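Local coordinates for fumarylacetoacetate hydrolase (Burkholderia xenovorans, PDB 5TI1), which probably catalyses the metal-dependent hydrolysis of fumarylacetoacetate to fumarate and acetoacetate, the last step of phenylalanine and tyrosine breakdown, at residues T152-S156 with Q356-H360; P203-K208 with A263-W269; E226-V232 with L372-I378; F410-G414 with E438-A442. One frame throughout, in Å; residues are numbered along the deposited sequence.

Contact 1 of 4, residues T152-S156 with Q356-H360; sequences TDFYS and QLAHH. With MG (magnesium ion), chain K.
Thr-152 OG1 lies 2.7 Å from His-360 NE2 in a hydrogen bond in which either atom could be the donor. The hydroxyl approaches the imidazole at its edge, in the ring plane. CG2 of the same threonine packs beside NE2 and CD2 of His-360, so this small residue gives both a bond and a methyl contact. A second bond closes the other end of the contact: Gln-356 NE2 donates to Ser-156 OG over 2.9 Å, nearly straight at 163° and close to the amide plane. Since NE2 also makes a weak bond to the carbonyl of Ser-375, the buried amide is held at two points.

Between these two bonds sits Phe-154. The glutamine chain, extended beyond CG, slides past the phenyl ring in the opposite direction, with ring and amide planes stacked 19° apart. Its CB stands over the centre of one face, 3.8 Å from the ring centroid, a CH-pi contact. Glutamine suits this place because its aliphatic stem covers the ring while its amide reaches the serine. Phe-154 CZ also comes within 3.9 Å of His-360 CD2, but the two rings meet obliquely.

Asp-153, on the same strand, points its carboxylate elsewhere and binds the magnesium ion through OD2, at 2.3 Å. Helix 353-362 thus packs on strand 151-154 through Thr-152 and Phe-154, while Asp-153 between them serves the metal. That strand is sheet-paired with strands 185-188 and 372-374, while Phe-277 and Arg-189 of the second subunit pack against His-360 at the dimer interface.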
loop_
_atom_site.group_PDB
_atom_site.type_symbol
_atom_site.label_atom_id
_atom_site.label_comp_id
_atom_site.label_asym_id
_atom_site.label_seq_id
_atom_site.Cartn_x
_atom_site.Cartn_y
_atom_site.Cartn_z
ATOM N N THR B 152 2.252 -1.840 -6.293
ATOM C CA THR B 152 1.263 -1.664 -7.342
ATOM C C THR B 152 1.391 -2.822 -8.320
ATOM O O THR B 152 2.507 -3.252 -8.627
ATOM C CB THR B 152 1.494 -0.339 -8.087
ATOM O OG1 THR B 152 1.364 0.762 -7.178
ATOM C CG2 THR B 152 0.513 -0.192 -9.240
ATOM N N ASP B 153 0.267 -3.318 -8.831
ATOM C CA ASP B 153 0.315 -4.424 -9.781
ATOM C C ASP B 153 -0.464 -4.067 -11.037
ATOM O O ASP B 153 -1.601 -3.589 -10.955
ATOM C CB ASP B 153 -0.226 -5.716 -9.172
ATOM C CG ASP B 153 0.129 -6.936 -10.000
ATOM O OD1 ASP B 153 1.194 -6.926 -10.673
ATOM O OD2 ASP B 153 -0.669 -7.893 -9.985
ATOM N N PHE B 154 0.154 -4.289 -12.192
ATOM C CA PHE B 154 -0.477 -3.983 -13.456
ATOM C C PHE B 154 -1.024 -5.266 -14.077
ATOM O O PHE B 154 -1.200 -6.284 -13.393
ATOM C CB PHE B 154 0.526 -3.243 -14.350
ATOM C CG PHE B 154 0.837 -1.859 -13.859
ATOM C CD1 PHE B 154 0.029 -0.782 -14.222
ATOM C CD2 PHE B 154 1.901 -1.638 -12.994
ATOM C CE1 PHE B 154 0.291 0.498 -13.747
ATOM C CE2 PHE B 154 2.170 -0.357 -12.510
ATOM C CZ PHE B 154 1.360 0.710 -12.889
ATOM N N TYR B 155 -1.277 -5.227 -15.382
ATOM C CA TYR B 155 -2.068 -6.238 -16.068
ATOM C C TYR B 155 -1.722 -6.177 -17.545
ATOM O O TYR B 155 -2.609 -6.215 -18.399
ATOM C CB TYR B 155 -3.555 -5.960 -15.837
ATOM C CG TYR B 155 -4.500 -7.094 -16.147
ATOM C CD1 TYR B 155 -4.622 -8.183 -15.288
ATOM C CD2 TYR B 155 -5.316 -7.050 -17.264
ATOM C CE1 TYR B 155 -5.506 -9.201 -15.556
ATOM C CE2 TYR B 155 -6.196 -8.072 -17.549
ATOM C CZ TYR B 155 -6.291 -9.145 -16.691
ATOM O OH TYR B 155 -7.170 -10.163 -16.970
ATOM N N SER B 156 -0.434 -6.051 -17.856
ATOM C CA SER B 156 -0.017 -5.458 -19.121
ATOM C C SER B 156 0.385 -6.493 -20.166
ATOM O O SER B 156 1.110 -6.152 -21.107
ATOM C CB SER B 156 1.127 -4.468 -18.893
ATOM O OG SER B 156 0.718 -3.355 -18.107
ATOM N N GLN B 356 3.928 2.219 -17.732
ATOM C CA GLN B 356 3.225 1.914 -16.494
ATOM C C GLN B 356 3.454 3.003 -15.456
ATOM O O GLN B 356 2.511 3.464 -14.810
ATOM C CB GLN B 356 3.672 0.548 -15.967
ATOM C CG GLN B 356 3.188 -0.623 -16.815
ATOM C CD GLN B 356 3.879 -1.930 -16.457
ATOM O OE1 GLN B 356 5.009 -1.933 -15.972
ATOM N NE2 GLN B 356 3.198 -3.046 -16.697
ATOM N N LEU B 357 4.709 3.423 -15.279
ATOM C CA LEU B 357 5.007 4.473 -14.310
ATOM C C LEU B 357 4.392 5.802 -14.737
ATOM O O LEU B 357 3.851 6.546 -13.904
ATOM C CB LEU B 357 6.516 4.611 -14.143
ATOM C CG LEU B 357 6.991 5.560 -13.048
ATOM C CD1 LEU B 357 6.457 5.105 -11.675
ATOM C CD2 LEU B 357 8.517 5.651 -13.079
ATOM N N ALA B 358 4.458 6.107 -16.032
ATOM C CA ALA B 358 3.848 7.328 -16.548
ATOM C C ALA B 358 2.359 7.358 -16.238
ATOM O O ALA B 358 1.835 8.354 -15.721
ATOM C CB ALA B 358 4.095 7.433 -18.053
ATOM N N HIS B 359 1.668 6.251 -16.504
ATOM C CA HIS B 359 0.252 6.193 -16.171
ATOM C C HIS B 359 0.032 6.226 -14.661
ATOM O O HIS B 359 -0.881 6.911 -14.183
ATOM C CB HIS B 359 -0.382 4.951 -16.781
ATOM C CG HIS B 359 -1.848 4.847 -16.521
ATOM N ND1 HIS B 359 -2.774 5.639 -17.163
ATOM C CD2 HIS B 359 -2.546 4.073 -15.656
ATOM C CE1 HIS B 359 -3.983 5.340 -16.723
ATOM N NE2 HIS B 359 -3.872 4.396 -15.808
ATOM N N HIS B 360 0.864 5.507 -13.896
ATOM C CA HIS B 360 0.730 5.496 -12.437
ATOM C C HIS B 360 0.690 6.911 -11.859
ATOM O O HIS B 360 -0.057 7.184 -10.914
ATOM C CB HIS B 360 1.884 4.712 -11.805
ATOM C CG HIS B 360 1.586 4.188 -10.431
ATOM N ND1 HIS B 360 0.755 4.840 -9.543
ATOM C CD2 HIS B 360 2.003 3.064 -9.798
ATOM C CE1 HIS B 360 0.679 4.143 -8.422
ATOM N NE2 HIS B 360 1.429 3.062 -8.549
HETATM MG MG MG K . -0.987 -10.019 -10.678
#

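Contact 2 of 4, residues P203-K208 with A263-W269; sequences PNGQLK and ARDIQQW
With chi1 near 170°, Trp-269 turns its indole away from its own backbone N and brings it beside Gln-206 and Lys-208; Gln-206 turns CG beside its own N and then extends to meet the ring. The result is a strand-on-helix packing in the C-terminal domain of the FAH family: the segment axes run 46° apart and approach to 7.2 Å. Trp-269 NE1 donates to Gln-206 OE1 over 3.1 Å, with the acceptor in the indole plane but the donor tilted 35° from the carbonyl plane. The amide's other end, NE2, is held by Tyr-313 and Glu-181 of the second subunit, so one glutamine joins the helix to the dimer interface.

Lys-208 lays its aliphatic chain across a face of the indole, CB near the rim and CD 4.2 Å from the centroid of the six-membered ring. Lysine suits this edge because its carbons cover the aromatic face while NZ continues to the carbonyl of Gln-212.

Ile-266 points its end at the strand, where CD1 meets Asn-204 O and Gly-205. The glycine, with no side chain, lets this tip come to 3.9 Å from its CA. Leu-207 CD2 packs on Ile-266 CG1, and Pro-203 CG on the small Ala-263, the N-cap residue. Asp-265 OD2 accepts a bond from the backbone N of Arg-221.

Two waters stitch the backbones together. One donates to both Gln-206 O and Ile-266 O; the other accepts from Lys-208 N at 2.7 Å and donates to Asp-265 O at 2.8 Å.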
loop_
_atom_site.group_PDB
_atom_site.type_symbol
_atom_site.label_atom_id
_atom_site.label_comp_id
_atom_site.label_asym_id
_atom_site.label_seq_id
_atom_site.Cartn_x
_atom_site.Cartn_y
_atom_site.Cartn_z
ATOM N N PRO B 203 -5.249 -19.934 1.531
ATOM C CA PRO B 203 -6.225 -19.116 2.260
ATOM C C PRO B 203 -7.586 -19.782 2.359
ATOM O O PRO B 203 -8.027 -20.482 1.446
ATOM C CB PRO B 203 -6.302 -17.836 1.417
ATOM C CG PRO B 203 -5.898 -18.277 0.013
ATOM C CD PRO B 203 -4.859 -19.340 0.236
ATOM N N ASN B 204 -8.246 -19.578 3.496
ATOM C CA ASN B 204 -9.687 -19.735 3.565
ATOM C C ASN B 204 -10.351 -18.423 3.159
ATOM O O ASN B 204 -9.729 -17.365 3.177
ATOM C CB ASN B 204 -10.132 -20.129 4.970
ATOM C CG ASN B 204 -9.615 -21.490 5.382
ATOM O OD1 ASN B 204 -9.750 -22.467 4.654
ATOM N ND2 ASN B 204 -8.994 -21.552 6.546
ATOM N N GLY B 205 -11.624 -18.502 2.793
ATOM C CA GLY B 205 -12.353 -17.299 2.427
ATOM C C GLY B 205 -13.757 -17.645 1.991
ATOM O O GLY B 205 -14.191 -18.793 2.093
ATOM N N GLN B 206 -14.467 -16.633 1.495
ATOM C CA GLN B 206 -15.814 -16.836 0.980
ATOM C C GLN B 206 -15.749 -17.373 -0.442
ATOM O O GLN B 206 -15.057 -16.810 -1.297
ATOM C CB GLN B 206 -16.619 -15.533 1.013
ATOM C CG GLN B 206 -16.821 -14.954 2.405
ATOM C CD GLN B 206 -18.002 -13.997 2.485
ATOM O OE1 GLN B 206 -18.906 -14.026 1.642
ATOM N NE2 GLN B 206 -18.001 -13.143 3.509
ATOM N N LEU B 207 -16.474 -18.456 -0.691
ATOM C CA LEU B 207 -16.537 -19.105 -1.989
ATOM C C LEU B 207 -17.988 -19.130 -2.444
ATOM O O LEU B 207 -18.888 -19.423 -1.649
ATOM C CB LEU B 207 -15.982 -20.539 -1.921
ATOM C CG LEU B 207 -14.642 -20.743 -1.211
ATOM C CD1 LEU B 207 -14.318 -22.240 -1.034
ATOM C CD2 LEU B 207 -13.547 -20.024 -1.986
ATOM N N LYS B 208 -18.219 -18.823 -3.716
ATOM C CA LYS B 208 -19.565 -18.832 -4.286
ATOM C C LYS B 208 -19.666 -20.048 -5.195
ATOM O O LYS B 208 -19.102 -20.067 -6.295
ATOM C CB LYS B 208 -19.863 -17.535 -5.034
ATOM C CG LYS B 208 -21.222 -17.502 -5.741
ATOM C CD LYS B 208 -22.393 -17.449 -4.759
ATOM C CE LYS B 208 -23.737 -17.371 -5.490
ATOM N NZ LYS B 208 -23.984 -18.547 -6.392
ATOM N N ALA B 263 -5.904 -16.522 -5.339
ATOM C CA ALA B 263 -6.986 -17.453 -5.016
ATOM C C ALA B 263 -8.167 -17.085 -5.909
ATOM O O ALA B 263 -8.943 -16.180 -5.588
ATOM C CB ALA B 263 -7.351 -17.376 -3.539
ATOM N N ARG B 264 -8.297 -17.781 -7.041
ATOM C CA ARG B 264 -9.166 -17.282 -8.102
ATOM C C ARG B 264 -10.639 -17.446 -7.780
ATOM O O ARG B 264 -11.449 -16.625 -8.224
ATOM C CB ARG B 264 -8.848 -17.972 -9.421
ATOM C CG ARG B 264 -7.415 -17.787 -9.802
ATOM C CD ARG B 264 -7.196 -17.868 -11.280
ATOM N NE ARG B 264 -5.809 -17.534 -11.556
ATOM C CZ ARG B 264 -5.349 -16.295 -11.658
ATOM N NH1 ARG B 264 -6.174 -15.252 -11.523
ATOM N NH2 ARG B 264 -4.060 -16.101 -11.895
ATOM N N ASP B 265 -11.009 -18.485 -7.024
ATOM C CA ASP B 265 -12.409 -18.615 -6.633
ATOM C C ASP B 265 -12.791 -17.555 -5.609
ATOM O O ASP B 265 -13.895 -17.003 -5.668
ATOM C CB ASP B 265 -12.716 -20.029 -6.119
ATOM C CG ASP B 265 -11.702 -20.546 -5.103
ATOM O OD1 ASP B 265 -10.682 -19.884 -4.843
ATOM O OD2 ASP B 265 -11.932 -21.648 -4.562
ATOM N N ILE B 266 -11.891 -17.246 -4.670
ATOM C CA ILE B 266 -12.109 -16.109 -3.781
ATOM C C ILE B 266 -12.224 -14.823 -4.595
ATOM O O ILE B 266 -13.031 -13.939 -4.281
ATOM C CB ILE B 266 -10.980 -16.028 -2.731
ATOM C CG1 ILE B 266 -11.043 -17.234 -1.782
ATOM C CG2 ILE B 266 -11.061 -14.742 -1.922
ATOM C CD1 ILE B 266 -9.993 -17.207 -0.681
ATOM N N GLN B 267 -11.445 -14.715 -5.677
ATOM C CA GLN B 267 -11.440 -13.474 -6.453
ATOM C C GLN B 267 -12.766 -13.272 -7.170
ATOM O O GLN B 267 -13.324 -12.167 -7.163
ATOM C CB GLN B 267 -10.289 -13.472 -7.463
ATOM C CG GLN B 267 -10.194 -12.164 -8.269
ATOM C CD GLN B 267 -9.072 -12.159 -9.303
ATOM O OE1 GLN B 267 -7.905 -11.971 -8.967
ATOM N NE2 GLN B 267 -9.429 -12.348 -10.571
ATOM N N GLN B 268 -13.276 -14.330 -7.803
ATOM C CA GLN B 268 -14.506 -14.236 -8.581
ATOM C C GLN B 268 -15.650 -13.660 -7.758
ATOM O O GLN B 268 -16.435 -12.842 -8.253
ATOM C CB GLN B 268 -14.883 -15.619 -9.113
ATOM C CG GLN B 268 -15.499 -15.609 -10.491
ATOM C CD GLN B 268 -14.488 -15.251 -11.562
ATOM O OE1 GLN B 268 -14.227 -14.075 -11.816
ATOM N NE2 GLN B 268 -13.906 -16.269 -12.192
ATOM N N TRP B 269 -15.747 -14.061 -6.490
ATOM C CA TRP B 269 -16.886 -13.677 -5.668
ATOM C C TRP B 269 -16.747 -12.274 -5.078
ATOM O O TRP B 269 -17.759 -11.593 -4.886
ATOM C CB TRP B 269 -17.076 -14.714 -4.560
ATOM C CG TRP B 269 -18.067 -14.352 -3.493
ATOM C CD1 TRP B 269 -17.822 -14.256 -2.152
ATOM C CD2 TRP B 269 -19.462 -14.064 -3.667
ATOM N NE1 TRP B 269 -18.978 -13.929 -1.478
ATOM C CE2 TRP B 269 -19.998 -13.802 -2.384
ATOM C CE3 TRP B 269 -20.311 -14.007 -4.778
ATOM C CZ2 TRP B 269 -21.340 -13.477 -2.186
ATOM C CZ3 TRP B 269 -21.648 -13.687 -4.578
ATOM C CH2 TRP B 269 -22.147 -13.423 -3.291
HETATM O O HOH W 1 -14.386 -14.148 -1.866
HETATM O O HOH W 2 -16.450 -18.222 -5.646
#

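Contact 3 of 4, residues E226-V232 with L372-I378; sequences ELETGFV and LMGSGTI. With MG (magnesium ion), chain K.
Glu-228 and Gly-376 meet where a metal ligand is steadied by the opposite chain. Glu-228 sets CG beside its backbone N (chi1 -52°) and extends from there, so that OE1 binds the magnesium ion at 2.2 Å while OE2 accepts from Gly-376 N at 2.9 Å. The N-H comes from above the carboxylate plane. Glu-226, likewise extended, binds the same ion through OE2, and its OE1 is paired with Arg-264. Glutamate fits both sites: its length carries a carboxylate from strand to metal. Thr-377, a predicted substrate-binding residue, brings OG1 to 3.1 Å from Glu-226 CD, crossing it at about a right angle.

The hydroxyl of Ser-375 accepts from Thr-229 N and donates to Gly-376 O, bracing the turn that leaves the strand. Gly-376 takes a positive phi there, a conformation open to glycine with little strain. Ile-378 crosses Thr-229, with CD1 3.7 Å from the threonine CG2.

Further along, Phe-231 and Met-373 form an antiparallel hydrogen-bonded pair. The phenylalanine torsion (chi1 62°) swings the ring across its neighbour, placing Met-373 CB over one face at 3.5 Å from the centroid; SD adds an oblique Met-aromatic contact at 4.6 Å. Val-232 and Leu-372 pack on the other face of the sheet.

Strand 372-374 lies between strands 151-154 and 223-233 of the mixed sheet, and strand 252-263 follows beyond the latter. Helix 353-362 covers the face bearing Phe-231 and Met-373.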
loop_
_atom_site.group_PDB
_atom_site.type_symbol
_atom_site.label_atom_id
_atom_site.label_comp_id
_atom_site.label_asym_id
_atom_site.label_seq_id
_atom_site.Cartn_x
_atom_site.Cartn_y
_atom_site.Cartn_z
ATOM N N GLU B 226 0.944 -16.184 -10.393
ATOM C CA GLU B 226 0.975 -15.229 -11.495
ATOM C C GLU B 226 2.437 -14.897 -11.725
ATOM O O GLU B 226 3.065 -14.239 -10.885
ATOM C CB GLU B 226 0.148 -13.972 -11.209
ATOM C CG GLU B 226 -1.339 -14.273 -11.063
ATOM C CD GLU B 226 -2.228 -13.102 -11.427
ATOM O OE1 GLU B 226 -3.355 -13.335 -11.913
ATOM O OE2 GLU B 226 -1.802 -11.955 -11.229
ATOM N N LEU B 227 2.982 -15.409 -12.831
ATOM C CA LEU B 227 4.362 -15.143 -13.210
ATOM C C LEU B 227 4.488 -13.692 -13.639
ATOM O O LEU B 227 3.822 -13.265 -14.590
ATOM C CB LEU B 227 4.795 -16.071 -14.345
ATOM C CG LEU B 227 6.043 -15.608 -15.107
ATOM C CD1 LEU B 227 7.278 -15.735 -14.246
ATOM C CD2 LEU B 227 6.215 -16.431 -16.371
ATOM N N GLU B 228 5.335 -12.938 -12.938
ATOM C CA GLU B 228 5.514 -11.518 -13.205
ATOM C C GLU B 228 6.952 -11.114 -12.922
ATOM O O GLU B 228 7.724 -11.852 -12.309
ATOM C CB GLU B 228 4.586 -10.661 -12.334
ATOM C CG GLU B 228 3.123 -11.052 -12.382
ATOM C CD GLU B 228 2.242 -10.044 -11.692
ATOM O OE1 GLU B 228 1.108 -10.398 -11.313
ATOM O OE2 GLU B 228 2.697 -8.898 -11.532
ATOM N N THR B 229 7.301 -9.908 -13.354
ATOM C CA THR B 229 8.454 -9.208 -12.816
ATOM C C THR B 229 7.979 -8.015 -11.992
ATOM O O THR B 229 6.881 -7.483 -12.189
ATOM C CB THR B 229 9.380 -8.707 -13.920
ATOM O OG1 THR B 229 8.703 -7.681 -14.634
ATOM C CG2 THR B 229 9.757 -9.847 -14.894
ATOM N N GLY B 230 8.822 -7.587 -11.064
ATOM C CA GLY B 230 8.552 -6.339 -10.374
ATOM C C GLY B 230 9.728 -5.406 -10.522
ATOM O O GLY B 230 10.877 -5.833 -10.359
ATOM N N PHE B 231 9.488 -4.145 -10.855
ATOM C CA PHE B 231 10.583 -3.194 -10.825
ATOM C C PHE B 231 10.476 -2.315 -9.587
ATOM O O PHE B 231 9.397 -2.122 -9.025
ATOM C CB PHE B 231 10.664 -2.356 -12.109
ATOM C CG PHE B 231 9.460 -1.485 -12.408
ATOM C CD1 PHE B 231 9.438 -0.145 -12.033
ATOM C CD2 PHE B 231 8.403 -1.971 -13.162
ATOM C CE1 PHE B 231 8.366 0.681 -12.376
ATOM C CE2 PHE B 231 7.329 -1.143 -13.508
ATOM C CZ PHE B 231 7.317 0.184 -13.114
ATOM N N VAL B 232 11.625 -1.819 -9.143
ATOM C CA VAL B 232 11.757 -1.141 -7.862
ATOM C C VAL B 232 12.126 0.315 -8.132
ATOM O O VAL B 232 13.047 0.595 -8.907
ATOM C CB VAL B 232 12.801 -1.853 -6.981
ATOM C CG1 VAL B 232 13.152 -1.027 -5.769
ATOM C CG2 VAL B 232 12.279 -3.252 -6.555
ATOM N N LEU B 372 7.326 -1.086 -5.325
ATOM C CA LEU B 372 7.384 -2.290 -6.142
ATOM C C LEU B 372 6.245 -2.251 -7.148
ATOM O O LEU B 372 5.084 -2.038 -6.775
ATOM C CB LEU B 372 7.270 -3.540 -5.265
ATOM C CG LEU B 372 7.288 -4.908 -5.950
ATOM C CD1 LEU B 372 8.648 -5.174 -6.572
ATOM C CD2 LEU B 372 6.923 -5.989 -4.930
ATOM N N MET B 373 6.567 -2.465 -8.413
ATOM C CA MET B 373 5.581 -2.358 -9.482
ATOM C C MET B 373 5.566 -3.666 -10.262
ATOM O O MET B 373 6.520 -3.982 -10.984
ATOM C CB MET B 373 5.890 -1.138 -10.361
ATOM C CG MET B 373 6.060 0.110 -9.496
ATOM S SD MET B 373 5.329 1.595 -10.164
ATOM C CE MET B 373 5.575 2.737 -8.804
ATOM N N GLY B 374 4.491 -4.432 -10.092
ATOM C CA GLY B 374 4.389 -5.722 -10.749
ATOM C C GLY B 374 3.893 -5.568 -12.177
ATOM O O GLY B 374 2.999 -4.777 -12.467
ATOM N N SER B 375 4.483 -6.356 -13.077
ATOM C CA SER B 375 4.189 -6.202 -14.497
ATOM C C SER B 375 2.766 -6.617 -14.841
ATOM O O SER B 375 2.228 -6.164 -15.856
ATOM C CB SER B 375 5.178 -7.030 -15.325
ATOM O OG SER B 375 5.078 -8.406 -14.985
ATOM N N GLY B 376 2.144 -7.444 -14.011
ATOM C CA GLY B 376 1.044 -8.272 -14.450
ATOM C C GLY B 376 1.549 -9.596 -15.001
ATOM O O GLY B 376 2.701 -9.727 -15.410
ATOM N N THR B 377 0.667 -10.599 -14.980
ATOM C CA THR B 377 1.004 -11.945 -15.451
ATOM C C THR B 377 1.594 -11.912 -16.852
ATOM O O THR B 377 0.971 -11.408 -17.783
ATOM C CB THR B 377 -0.230 -12.848 -15.456
ATOM O OG1 THR B 377 -0.808 -12.891 -14.152
ATOM C CG2 THR B 377 0.161 -14.265 -15.880
ATOM N N ILE B 378 2.786 -12.475 -17.003
ATOM C CA ILE B 378 3.505 -12.467 -18.271
ATOM C C ILE B 378 3.154 -13.740 -19.037
ATOM O O ILE B 378 3.523 -14.847 -18.632
ATOM C CB ILE B 378 5.016 -12.353 -18.046
ATOM C CG1 ILE B 378 5.321 -11.107 -17.211
ATOM C CG2 ILE B 378 5.748 -12.328 -19.387
ATOM C CD1 ILE B 378 6.695 -11.099 -16.591
HETATM MG MG MG K . -0.987 -10.019 -10.678
HETATM O O HOH W 3 7.793 -5.092 -13.955
#

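Contact 4 of 4, residues F410-G414 with E438-A442; sequences FIEDG and EILPA
Gly-414 N donates to Ile-439 O over 3.0 Å, fastening the loop that leads into the beta hairpin of strands 416-424 and 429-440 to the end of its second strand. The hairpin belongs to the mixed sheet that also holds strand 200-207, and the contact is structural packing. Gly-414 has a positive phi of 80°, an angle that glycine adopts easily.

The apolar part is a pair of isoleucines crossing at about a right angle, with Ile-411 CG2 3.6 Å from Ile-439 CG1. Their branched chains are well suited to a buried site, and both also reach strand 223-233, Ile-411 at Ile-225 and Ile-439 at Leu-223.

Charge and water act at the rim. Asp-413 sets CG beside its backbone N (chi1 -69°), which brings the carboxylate across Ile-439, with OD1 near its CG2. OD1 forms a salt bridge with Arg-202 of strand 200-207, whereas OD2 lies 3.5 Å from Pro-441 CA. The short acidic side chain can thus serve a charged partner and the departing chain together: a water donates to Asp-413 OD2 at 2.6 Å and accepts from Ala-442 N at 2.8 Å.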
loop_
_atom_site.group_PDB
_atom_site.type_symbol
_atom_site.label_atom_id
_atom_site.label_comp_id
_atom_site.label_asym_id
_atom_site.label_seq_id
_atom_site.Cartn_x
_atom_site.Cartn_y
_atom_site.Cartn_z
ATOM N N PHE B 410 -5.014 -26.659 -10.722
ATOM C CA PHE B 410 -4.473 -25.587 -9.898
ATOM C C PHE B 410 -3.484 -26.176 -8.891
ATOM O O PHE B 410 -3.223 -27.382 -8.882
ATOM C CB PHE B 410 -5.611 -24.794 -9.245
ATOM C CG PHE B 410 -6.403 -23.984 -10.232
ATOM C CD1 PHE B 410 -5.959 -22.727 -10.635
ATOM C CD2 PHE B 410 -7.553 -24.497 -10.805
ATOM C CE1 PHE B 410 -6.672 -21.982 -11.572
ATOM C CE2 PHE B 410 -8.271 -23.770 -11.738
ATOM C CZ PHE B 410 -7.832 -22.503 -12.127
ATOM N N ILE B 411 -2.896 -25.303 -8.066
ATOM C CA ILE B 411 -1.833 -25.721 -7.158
ATOM C C ILE B 411 -2.401 -26.551 -6.011
ATOM O O ILE B 411 -3.450 -26.230 -5.440
ATOM C CB ILE B 411 -1.079 -24.500 -6.609
ATOM C CG1 ILE B 411 -0.428 -23.689 -7.736
ATOM C CG2 ILE B 411 -0.021 -24.940 -5.604
ATOM C CD1 ILE B 411 0.016 -22.307 -7.265
ATOM N N GLU B 412 -1.689 -27.602 -5.643
ATOM C CA GLU B 412 -2.103 -28.474 -4.558
ATOM C C GLU B 412 -1.171 -28.303 -3.362
ATOM O O GLU B 412 -0.075 -27.741 -3.477
ATOM C CB GLU B 412 -2.162 -29.931 -5.045
ATOM C CG GLU B 412 -3.553 -30.264 -5.559
ATOM C CD GLU B 412 -3.559 -31.241 -6.693
ATOM O OE1 GLU B 412 -4.558 -31.259 -7.444
ATOM O OE2 GLU B 412 -2.577 -31.996 -6.837
ATOM N N ASP B 413 -1.651 -28.750 -2.195
ATOM C CA ASP B 413 -0.884 -28.618 -0.963
ATOM C C ASP B 413 0.437 -29.368 -1.078
ATOM O O ASP B 413 0.500 -30.466 -1.636
ATOM C CB ASP B 413 -1.693 -29.145 0.226
ATOM C CG ASP B 413 -2.901 -28.268 0.561
ATOM O OD1 ASP B 413 -3.021 -27.140 0.028
ATOM O OD2 ASP B 413 -3.730 -28.710 1.382
ATOM N N GLY B 414 1.503 -28.759 -0.560
ATOM C CA GLY B 414 2.826 -29.328 -0.662
ATOM C C GLY B 414 3.533 -29.111 -1.991
ATOM O O GLY B 414 4.709 -29.486 -2.109
ATOM N N GLU B 438 6.393 -22.720 -1.185
ATOM C CA GLU B 438 5.749 -24.018 -1.063
ATOM C C GLU B 438 4.462 -23.855 -0.260
ATOM O O GLU B 438 4.431 -23.130 0.736
ATOM C CB GLU B 438 6.708 -25.028 -0.423
ATOM C CG GLU B 438 6.160 -26.441 -0.315
ATOM C CD GLU B 438 7.246 -27.470 -0.020
ATOM O OE1 GLU B 438 7.189 -28.112 1.039
ATOM O OE2 GLU B 438 8.165 -27.622 -0.849
ATOM N N ILE B 439 3.389 -24.498 -0.714
ATOM C CA ILE B 439 2.046 -24.217 -0.210
ATOM C C ILE B 439 1.771 -25.051 1.040
ATOM O O ILE B 439 1.974 -26.273 1.050
ATOM C CB ILE B 439 0.988 -24.486 -1.292
ATOM C CG1 ILE B 439 1.218 -23.575 -2.507
ATOM C CG2 ILE B 439 -0.416 -24.325 -0.707
ATOM C CD1 ILE B 439 1.369 -22.119 -2.163
ATOM N N LEU B 440 1.313 -24.380 2.112
ATOM C CA LEU B 440 0.883 -25.050 3.331
ATOM C C LEU B 440 -0.625 -25.276 3.308
ATOM O O LEU B 440 -1.366 -24.467 2.739
ATOM C CB LEU B 440 1.258 -24.223 4.550
ATOM C CG LEU B 440 2.747 -23.886 4.629
ATOM C CD1 LEU B 440 3.049 -23.101 5.896
ATOM C CD2 LEU B 440 3.578 -25.166 4.565
ATOM N N PRO B 441 -1.097 -26.378 3.904
ATOM C CA PRO B 441 -2.541 -26.625 3.959
ATOM C C PRO B 441 -3.271 -25.476 4.642
ATOM O O PRO B 441 -2.738 -24.810 5.531
ATOM C CB PRO B 441 -2.650 -27.916 4.781
ATOM C CG PRO B 441 -1.334 -28.566 4.633
ATOM C CD PRO B 441 -0.330 -27.468 4.526
ATOM N N ALA B 442 -4.505 -25.248 4.206
ATOM C CA ALA B 442 -5.315 -24.215 4.824
ATOM C C ALA B 442 -5.569 -24.565 6.285
ATOM O O ALA B 442 -5.527 -25.732 6.682
ATOM C CB ALA B 442 -6.643 -24.047 4.079
HETATM O O HOH W 4 -5.583 -27.138 2.403
#

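In the fold
Contacts 1 and 3 form the metal site from two sides. Their centres lie 10 Å apart, strands 151-154 and 372-374 are neighbours in one sheet, and both segments 152-156 and 226-232 supply magnesium ligands, completed by Asp-260. Two carboxylate oxygens of like charge, Asp-153 OD1 and Glu-228 OE2, come within 2.6 Å where both residues bind the ion. Contact 2 is 22 Å from contact 3, centre to centre, yet joins it through the salt bridge from Arg-264 NH2 to Glu-226 OE1 (2.9 Å), a second-shell link to the metal. Contact 4 is also 22 Å from contact 3 and 15 Å from contact 2, between centres, sharing with contact 2 the sheet of strands 200-207 and 429-440. Contacts 1 and 2 both touch the second subunit.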